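Local coordinates for GrpU microcompartment shell protein (Pectobacterium wasabiae, PDB 4OLP) that forms part of the shell of a glycyl-radical propanediol type bacterial microcompartment and probably binds an iron-sulfur cluster for electron transport, at residues Lys3-Ala8 with Ile34-Leu39. Sequence-based numbering, arbitrary orientation.
Sequences KRIINA and IDAIGL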
ATOM      1  N   LYS B   3      -0.736 -14.037 -17.001  1.00120.86           N
ATOM      2  CA  LYS B   3      -1.584 -15.191 -16.734  1.00112.69           C
ATOM      3  C   LYS B   3      -0.842 -16.524 -16.648  1.00103.17           C
ATOM      4  O   LYS B   3       0.238 -16.705 -17.199  1.00 99.67           O
ATOM      5  CB  LYS B   3      -2.681 -15.272 -17.790  1.00115.44           C
ATOM      6  CG  LYS B   3      -2.204 -15.772 -19.138  1.00126.31           C
ATOM      7  CD  LYS B   3      -3.242 -15.618 -20.230  1.00138.26           C
ATOM      8  CE  LYS B   3      -2.682 -16.144 -21.536  1.00146.46           C
ATOM      9  NZ  LYS B   3      -3.578 -15.860 -22.687  1.00146.08           N
ATOM     10  N   ARG B   4      -1.448 -17.471 -15.951  1.00 95.26           N
ATOM     11  CA  ARG B   4      -0.796 -18.743 -15.695  1.00 92.25           C
ATOM     12  C   ARG B   4      -1.838 -19.802 -15.315  1.00 84.58           C
ATOM     13  O   ARG B   4      -2.882 -19.497 -14.722  1.00 93.25           O
ATOM     14  CB  ARG B   4       0.277 -18.514 -14.664  1.00 94.08           C
ATOM     15  CG  ARG B   4       1.227 -19.645 -14.406  1.00101.65           C
ATOM     16  CD  ARG B   4       2.309 -19.772 -15.480  1.00111.08           C
ATOM     17  NE  ARG B   4       3.231 -18.638 -15.548  1.00115.44           N
ATOM     18  CZ  ARG B   4       4.330 -18.660 -16.295  1.00114.76           C
ATOM     19  NH1 ARG B   4       4.645 -19.758 -16.971  1.00114.07           N
ATOM     20  NH2 ARG B   4       5.120 -17.599 -16.343  1.00114.07           N
ATOM     21  N   ILE B   5      -1.614 -21.028 -15.775  1.00 77.78           N
ATOM     22  CA  ILE B   5      -2.553 -22.121 -15.547  1.00 71.84           C
ATOM     23  C   ILE B   5      -1.820 -23.234 -14.871  1.00 71.75           C
ATOM     24  O   ILE B   5      -0.781 -23.660 -15.341  1.00 74.82           O
ATOM     25  CB  ILE B   5      -3.152 -22.655 -16.849  1.00 70.63           C
ATOM     26  CG1 ILE B   5      -4.046 -21.600 -17.491  1.00 72.49           C
ATOM     27  CG2 ILE B   5      -3.972 -23.910 -16.577  1.00 71.73           C
ATOM     28  CD1 ILE B   5      -4.251 -21.807 -18.973  1.00 73.34           C
ATOM     29  N   ILE B   6      -2.354 -23.695 -13.753  1.00 74.14           N
ATOM     30  CA  ILE B   6      -1.750 -24.780 -13.016  1.00 76.58           C
ATOM     31  C   ILE B   6      -2.552 -26.013 -13.351  1.00 76.33           C
ATOM     32  O   ILE B   6      -3.725 -26.103 -13.001  1.00 70.25           O
ATOM     33  CB  ILE B   6      -1.778 -24.514 -11.499  1.00 78.94           C
ATOM     34  CG1 ILE B   6      -0.891 -23.325 -11.174  1.00 79.03           C
ATOM     35  CG2 ILE B   6      -1.320 -25.742 -10.711  1.00 80.43           C
ATOM     36  CD1 ILE B   6      -1.190 -22.678  -9.840  1.00 80.84           C
ATOM     37  N   ASN B   7      -1.919 -26.952 -14.052  1.00 82.31           N
ATOM     38  CA  ASN B   7      -2.558 -28.221 -14.372  1.00 84.26           C
ATOM     39  C   ASN B   7      -2.344 -29.188 -13.227  1.00 82.74           C
ATOM     40  O   ASN B   7      -1.234 -29.330 -12.722  1.00 82.57           O
ATOM     41  CB  ASN B   7      -2.018 -28.792 -15.677  1.00 82.78           C
ATOM     42  CG  ASN B   7      -2.309 -27.884 -16.860  1.00 87.08           C
ATOM     43  OD1 ASN B   7      -1.414 -27.182 -17.338  1.00 95.08           O
ATOM     44  ND2 ASN B   7      -3.570 -27.863 -17.323  1.00 84.67           N
ATOM     45  N   ALA B   8      -3.430 -29.820 -12.800  1.00 78.44           N
ATOM     46  CA  ALA B   8      -3.365 -30.885 -11.819  1.00 77.92           C
ATOM     47  C   ALA B   8      -2.663 -30.393 -10.578  1.00 78.49           C
ATOM     48  O   ALA B   8      -1.565 -30.870 -10.259  1.00 78.10           O
ATOM     49  CB  ALA B   8      -2.641 -32.092 -12.392  1.00 77.31           C
ATOM     50  N   ILE B  34     -11.402 -29.933  -9.878  1.00 68.29           N
ATOM     51  CA  ILE B  34     -10.353 -28.992 -10.184  1.00 66.80           C
ATOM     52  C   ILE B  34      -9.196 -29.631 -10.919  1.00 68.49           C
ATOM     53  O   ILE B  34      -8.188 -30.002 -10.315  1.00 68.20           O
ATOM     54  CB  ILE B  34      -9.882 -28.266  -8.921  1.00 69.46           C
ATOM     55  CG1 ILE B  34     -11.066 -27.529  -8.283  1.00 71.23           C
ATOM     56  CG2 ILE B  34      -8.780 -27.276  -9.254  1.00 72.68           C
ATOM     57  CD1 ILE B  34     -10.807 -27.001  -6.898  1.00 68.83           C
ATOM     58  N   ASP B  35      -9.368 -29.786 -12.220  1.00 66.61           N
ATOM     59  CA  ASP B  35      -8.293 -30.293 -13.053  1.00 75.59           C
ATOM     60  C   ASP B  35      -7.243 -29.195 -13.128  1.00 78.67           C
ATOM     61  O   ASP B  35      -6.045 -29.469 -13.105  1.00 79.85           O
ATOM     62  CB  ASP B  35      -8.772 -30.589 -14.472  1.00 74.97           C
ATOM     63  CG  ASP B  35      -9.662 -31.768 -14.571  1.00 81.26           C
ATOM     64  OD1 ASP B  35      -9.347 -32.770 -13.909  1.00 96.41           O
ATOM     65  OD2 ASP B  35     -10.638 -31.748 -15.359  1.00 85.29           O
ATOM     66  N   ALA B  36      -7.700 -27.946 -13.217  1.00 77.42           N
ATOM     67  CA  ALA B  36      -6.791 -26.845 -13.451  1.00 72.71           C
ATOM     68  C   ALA B  36      -7.200 -25.584 -12.699  1.00 70.92           C
ATOM     69  O   ALA B  36      -8.346 -25.425 -12.289  1.00 66.86           O
ATOM     70  CB  ALA B  36      -6.732 -26.565 -14.934  1.00 71.33           C
ATOM     71  N   ILE B  37      -6.226 -24.710 -12.501  1.00 73.44           N
ATOM     72  CA  ILE B  37      -6.451 -23.401 -11.919  1.00 72.23           C
ATOM     73  C   ILE B  37      -5.809 -22.353 -12.815  1.00 73.82           C
ATOM     74  O   ILE B  37      -4.604 -22.396 -13.063  1.00 76.33           O
ATOM     75  CB  ILE B  37      -5.837 -23.283 -10.511  1.00 72.75           C
ATOM     76  CG1 ILE B  37      -6.386 -24.378  -9.596  1.00 77.07           C
ATOM     77  CG2 ILE B  37      -6.154 -21.918  -9.931  1.00 72.59           C
ATOM     78  CD1 ILE B  37      -5.669 -24.503  -8.268  1.00 79.91           C
ATOM     79  N   GLY B  38      -6.612 -21.402 -13.262  1.00 70.20           N
ATOM     80  CA  GLY B  38      -6.104 -20.307 -14.039  1.00 68.62           C
ATOM     81  C   GLY B  38      -5.960 -19.111 -13.119  1.00 71.38           C
ATOM     82  O   GLY B  38      -6.867 -18.799 -12.325  1.00 69.39           O
ATOM     83  N   LEU B  39      -4.800 -18.473 -13.174  1.00 68.85           N
ATOM     84  CA  LEU B  39      -4.536 -17.332 -12.345  1.00 72.95           C
ATOM     85  C   LEU B  39      -4.233 -16.209 -13.277  1.00 79.12           C
ATOM     86  O   LEU B  39      -3.357 -16.330 -14.119  1.00 84.40           O
ATOM     87  CB  LEU B  39      -3.344 -17.588 -11.434  1.00 73.21           C
ATOM     88  CG  LEU B  39      -3.527 -18.750 -10.466  1.00 77.61           C
ATOM     89  CD1 LEU B  39      -2.233 -19.057  -9.735  1.00 82.25           C
ATOM     90  CD2 LEU B  39      -4.631 -18.433  -9.465  1.00 78.85           C
TER
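Ala8 N donates to Asp35 O at 2.7 Å, and this pairing carries the strand contact one step past the end of strand 3-7. On the other edge of segment 34-39, two residues, Asp35 and Ala36, stand opposite the single Gly80 of strand 74-80, a classic beta bulge. The backbone of Ala8 is left-handed (phi 56°, psi 67°), which turns the chain out of the strand there, and its CB points away from segment 34-39. Further along, the strands run antiparallel and four more backbone bonds join them. Arg4 and Leu39 form one hydrogen-bonded pair, with Leu39 N reaching Arg4 O at 2.7 Å. Ile6 and Ile37 form the next, with Ile6 N 2.7 Å from Ile37 O. Ile5 with Gly38 and Asn7 with Ala36 are the non-hydrogen-bonded pairs.

In this BMC-domain protein, strand 3-7 lies at one edge of the chain's four-stranded antiparallel sheet, whose order is 3-7, 36-42, 74-80, 60-65.

Ile6 and Leu39 meet diagonally on one face, methyl to methyl, with CD1 of Ile6 3.8 Å from CD1 of Leu39. The Ile6 CG1 branch lies beside the backbone N (chi1 -66°), and CD1 extends from it to Leu39. The guanidinium of Arg4 reaches a second subunit, where NH2 forms a salt bridge with Asp46 and the group makes a cation-pi contact with Phe49, while Tyr48 of that subunit packs on Leu39.

On the other face, CG2 of Ile5 touches CB of Ala36 at 4.2 Å, while CG1 lies against the backbone of Gly38, 4.2 Å from its CA. Asn86 and Met89 of helix 82-92 pack on Ile5.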